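Putative acyl-CoA N-acyltransferase (Klebsiella pneumoniae subsp. pneumoniae, PDB 3LOD) probably transfers an acyl group from acyl-CoA to an acceptor, as enzymes of the GNAT acetyltransferase family generally do. Local coordinates at residues A[82-85]-A[86-89]; A[100-103]-A[104-107]. One frame throughout, in Å; residues are numbered along the deposited sequence.

Overall arrangement
Both contacts are local and lie in series along the chain, at the two ends of the link that runs from strand 74-82 through helix 91-104. Contact 1 is a surface turn where the chain leaves the strand on its way to the helix; contact 2 is the partly buried point where that helix stops. Their centres are 25 Å apart and they do not touch. In contact 1 side-chain donors and a carboxylate brace a type I turn, with an arginine gripping a peptide oxygen. In contact 2 backbone hydrogen bonds do most of the work, and the side chains lie along the helix or reach out to neighbouring strands and the loops beside them.

Contact 1 of 2, residues A[82-85]-A[86-89]; sequences IDPQ and HRGQ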
loop_
_atom_site.group_PDB
_atom_site.type_symbol
_atom_site.label_atom_id
_atom_site.label_comp_id
_atom_site.label_asym_id
_atom_site.label_seq_id
_atom_site.Cartn_x
_atom_site.Cartn_y
_atom_site.Cartn_z
ATOM N N ILE A 82 7.324 1.340 4.827
ATOM C CA ILE A 82 8.714 0.863 4.700
ATOM C C ILE A 82 9.414 1.261 5.983
ATOM O O ILE A 82 9.390 2.457 6.366
ATOM C CB ILE A 82 9.462 1.639 3.599
ATOM C CG1 ILE A 82 8.768 1.541 2.239
ATOM C CG2 ILE A 82 10.949 1.274 3.592
ATOM C CD1 ILE A 82 8.556 0.114 1.723
ATOM N N ASP A 83 10.019 0.277 6.663
ATOM C CA ASP A 83 10.817 0.549 7.833
ATOM C C ASP A 83 11.870 1.615 7.592
ATOM O O ASP A 83 12.741 1.424 6.750
ATOM C CB ASP A 83 11.579 -0.683 8.238
ATOM C CG ASP A 83 12.439 -0.425 9.451
ATOM O OD1 ASP A 83 11.857 -0.413 10.555
ATOM O OD2 ASP A 83 13.663 -0.176 9.314
ATOM N N PRO A 84 11.848 2.694 8.386
ATOM C CA PRO A 84 12.752 3.857 8.377
ATOM C C PRO A 84 14.238 3.598 8.025
ATOM O O PRO A 84 14.920 4.465 7.408
ATOM C CB PRO A 84 12.632 4.375 9.817
ATOM C CG PRO A 84 11.144 4.185 10.056
ATOM C CD PRO A 84 10.914 2.776 9.518
ATOM N N GLN A 85 14.745 2.436 8.401
ATOM C CA GLN A 85 16.158 2.187 8.163
ATOM C C GLN A 85 16.402 1.750 6.742
ATOM O O GLN A 85 17.566 1.667 6.331
ATOM C CB GLN A 85 16.671 1.107 9.062
ATOM C CG GLN A 85 16.843 1.494 10.485
ATOM C CD GLN A 85 17.110 0.230 11.291
ATOM O OE1 GLN A 85 18.273 -0.123 11.574
ATOM N NE2 GLN A 85 16.026 -0.509 11.599
ATOM N N HIS A 86 15.329 1.498 5.991
ATOM C CA HIS A 86 15.471 1.003 4.635
ATOM C C HIS A 86 15.028 1.984 3.554
ATOM O O HIS A 86 15.150 1.714 2.348
ATOM C CB HIS A 86 14.847 -0.382 4.512
ATOM C CG HIS A 86 15.592 -1.409 5.299
ATOM N ND1 HIS A 86 15.420 -1.574 6.659
ATOM C CD2 HIS A 86 16.597 -2.249 4.940
ATOM C CE1 HIS A 86 16.230 -2.524 7.088
ATOM N NE2 HIS A 86 16.954 -2.952 6.062
ATOM N N ARG A 87 14.579 3.156 4.004
ATOM C CA ARG A 87 14.227 4.273 3.135
ATOM C C ARG A 87 15.443 4.925 2.470
ATOM O O ARG A 87 16.590 4.640 2.838
ATOM C CB ARG A 87 13.450 5.299 3.951
ATOM C CG ARG A 87 12.178 4.735 4.510
ATOM C CD ARG A 87 11.523 5.710 5.401
ATOM N NE ARG A 87 10.352 5.108 6.022
ATOM C CZ ARG A 87 9.580 5.744 6.894
ATOM N NH1 ARG A 87 9.894 6.993 7.227
ATOM N NH2 ARG A 87 8.531 5.132 7.474
ATOM N N GLY A 88 15.200 5.798 1.491
ATOM C CA GLY A 88 16.268 6.506 0.801
ATOM C C GLY A 88 16.810 5.783 -0.424
ATOM O O GLY A 88 17.805 6.240 -1.038
ATOM N N GLN A 89 16.172 4.660 -0.779
ATOM C CA GLN A 89 16.679 3.788 -1.855
ATOM C C GLN A 89 15.599 3.114 -2.684
ATOM O O GLN A 89 15.797 1.994 -3.175
ATOM C CB GLN A 89 17.683 2.758 -1.320
ATOM C CG GLN A 89 17.092 1.724 -0.388
ATOM C CD GLN A 89 18.149 0.866 0.247
ATOM O OE1 GLN A 89 18.152 0.679 1.448
ATOM N NE2 GLN A 89 19.066 0.347 -0.558
#
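Arg87 reaches back across a tight turn to hold Ile82 in a local contact at the surface, where strand 74-82 gives way to the loop that leads to helix 91-104. In GNAT proteins the corresponding loop usually binds the pyrophosphate of acyl-CoA; Arg87 and Gly88 fit the start of the family's Q/R-x-x-G-x-G/A motif, so a similar role is probable here. The chain reverses in a type I turn from Asp83 to His86, closed by His86 N donating to Asp83 O at 2.7 Å. Pro84 suits the second position because its ring fixes phi as such a turn needs. Asp83 adds an Asx turn. With CG anti to the backbone N (chi1 179°), the carboxylate swings forward along the chain, and Gln85 N meets OD2 at 3.0 Å from above the carboxylate plane. The same oxygen takes two weak bonds, from Gln85 NE2 at 3.3 Å and from His86 ND1 at 3.5 Å. OD2 lies at the edge of the imidazole, in its plane, while ring and carboxylate are turned 58° against each other. Arg87, extended from CG to NE, presents its guanidinium side-on: NE at 2.8 Å and NH2 at 3.0 Å both donate to Ile82 O, which lies close to the guanidinium plane. Pro84 CG sits 3.8 Å above that plane, over its centre, so one face rests on the proline ring. Nearer the backbone, Arg87 CG touches Ile82 CG2 at 3.8 Å. Gly88, at phi 90°, has a backbone shape in which a CB would press on the preceding carbonyl O. Besides the backbone bond that closes it, the turn is held on two flanks: at one, an aspartate oxygen gathers donors; at the other, Ile82 O and Pro84 fix the guanidinium.

Contact 2 of 2, residues A[100-103]-A[104-107]; sequences EAKA and RQRD
A Schellman motif ends helix 91-104 here, and the contact between Glu100 and Arg104 lies on its last full turn. Arg104 N donates to Glu100 O at 2.9 Å, almost straight, and Gln105 N to Ala101 O at 3.2 Å, so the four-residue pattern continues as far as Gln105, after which the Schellman bonds take over. Asp107 takes a positive phi (65°) as the C-prime residue: its N returns to Arg104 O at 2.8 Å, and Cys108 N to Ala103 O. Arg104 keeps CG anti to the carbonyl carbon (chi1 -73°) and, extended to NE, runs back beside Glu100 with both side chains pointing the same way. One guanidinium face covers the carbonyl carbon of Glu100. NH2 stays 4.0 Å from Glu100 OE1, beyond a salt bridge, though the charges may attract mildly; NE bonds weakly to Leu153 O. Lys102 CE and Gln105 OE1 come within 4.2 Å where the side chains cross; the Lys102 ammonium makes a long, weak ion pair with Asp8. Small Ala103 packs closely on Ile67 of strand 61-69 and on Leu153. Glu100 OE2 bonds to Tyr131 OH and forms a salt bridge with Lys151, while Arg106 rests on Leu69 and its NH1 donates to Gln47 O, just before strand 49-55, tying the helix end to neighbouring strands and the loops beside them.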
loop_
_atom_site.group_PDB
_atom_site.type_symbol
_atom_site.label_atom_id
_atom_site.label_comp_id
_atom_site.label_asym_id
_atom_site.label_seq_id
_atom_site.Cartn_x
_atom_site.Cartn_y
_atom_site.Cartn_z
ATOM N N GLU A 100 0.789 -2.975 -8.158
ATOM C CA GLU A 100 0.146 -2.666 -9.428
ATOM C C GLU A 100 0.193 -3.900 -10.306
ATOM O O GLU A 100 -0.841 -4.330 -10.869
ATOM C CB GLU A 100 0.831 -1.467 -10.113
ATOM C CG GLU A 100 0.787 -0.221 -9.269
ATOM C CD GLU A 100 1.480 0.955 -9.931
ATOM O OE1 GLU A 100 2.301 0.742 -10.857
ATOM O OE2 GLU A 100 1.192 2.102 -9.523
ATOM N N ALA A 101 1.364 -4.515 -10.431
ATOM C CA ALA A 101 1.397 -5.684 -11.354
ATOM C C ALA A 101 0.355 -6.725 -10.896
ATOM O O ALA A 101 -0.414 -7.242 -11.715
ATOM C CB ALA A 101 2.817 -6.299 -11.551
ATOM N N LYS A 102 0.274 -6.980 -9.590
ATOM C CA LYS A 102 -0.667 -7.982 -9.103
ATOM C C LYS A 102 -2.123 -7.565 -9.305
ATOM O O LYS A 102 -3.004 -8.417 -9.524
ATOM C CB LYS A 102 -0.335 -8.450 -7.671
ATOM C CG LYS A 102 0.891 -9.383 -7.723
ATOM C CD LYS A 102 0.862 -10.656 -6.817
ATOM C CE LYS A 102 -0.238 -11.662 -7.189
ATOM N NZ LYS A 102 -0.179 -12.949 -6.379
ATOM N N ALA A 103 -2.371 -6.265 -9.268
ATOM C CA ALA A 103 -3.729 -5.784 -9.423
ATOM C C ALA A 103 -4.125 -5.987 -10.889
ATOM O O ALA A 103 -5.209 -6.495 -11.178
ATOM C CB ALA A 103 -3.844 -4.328 -8.994
ATOM N N ARG A 104 -3.248 -5.653 -11.810
ATOM C CA ARG A 104 -3.573 -5.950 -13.186
ATOM C C ARG A 104 -3.919 -7.406 -13.406
ATOM O O ARG A 104 -4.845 -7.690 -14.138
ATOM C CB ARG A 104 -2.460 -5.579 -14.137
ATOM C CG ARG A 104 -2.326 -4.123 -14.336
ATOM C CD ARG A 104 -1.253 -3.778 -15.402
ATOM N NE ARG A 104 -0.781 -2.426 -15.094
ATOM C CZ ARG A 104 0.352 -2.149 -14.436
ATOM N NH1 ARG A 104 1.205 -3.120 -14.113
ATOM N NH2 ARG A 104 0.651 -0.887 -14.142
ATOM N N GLN A 105 -3.210 -8.350 -12.808
ATOM C CA GLN A 105 -3.490 -9.747 -13.170
ATOM C C GLN A 105 -4.879 -10.132 -12.710
ATOM O O GLN A 105 -5.398 -11.174 -13.066
ATOM C CB GLN A 105 -2.495 -10.698 -12.540
ATOM C CG GLN A 105 -1.157 -10.716 -13.229
ATOM C CD GLN A 105 -0.004 -11.021 -12.233
ATOM O OE1 GLN A 105 -0.119 -11.907 -11.360
ATOM N NE2 GLN A 105 1.105 -10.263 -12.358
ATOM N N ARG A 106 -5.463 -9.272 -11.895
ATOM C CA ARG A 106 -6.787 -9.500 -11.365
ATOM C C ARG A 106 -7.815 -8.577 -12.045
ATOM O O ARG A 106 -8.933 -8.381 -11.544
ATOM C CB ARG A 106 -6.738 -9.337 -9.846
ATOM C CG ARG A 106 -5.746 -10.332 -9.183
ATOM C CD ARG A 106 -6.356 -11.728 -9.077
ATOM N NE ARG A 106 -7.732 -11.623 -8.589
ATOM C CZ ARG A 106 -8.085 -11.703 -7.301
ATOM N NH1 ARG A 106 -7.169 -11.929 -6.331
ATOM N NH2 ARG A 106 -9.373 -11.574 -6.984
ATOM N N ASP A 107 -7.425 -8.052 -13.212
ATOM C CA ASP A 107 -8.250 -7.158 -14.041
ATOM C C ASP A 107 -8.557 -5.827 -13.417
ATOM O O ASP A 107 -9.519 -5.172 -13.833
ATOM C CB ASP A 107 -9.589 -7.789 -14.418
ATOM C CG ASP A 107 -9.435 -8.998 -15.315
ATOM O OD1 ASP A 107 -8.402 -9.065 -16.007
ATOM O OD2 ASP A 107 -10.359 -9.859 -15.328
#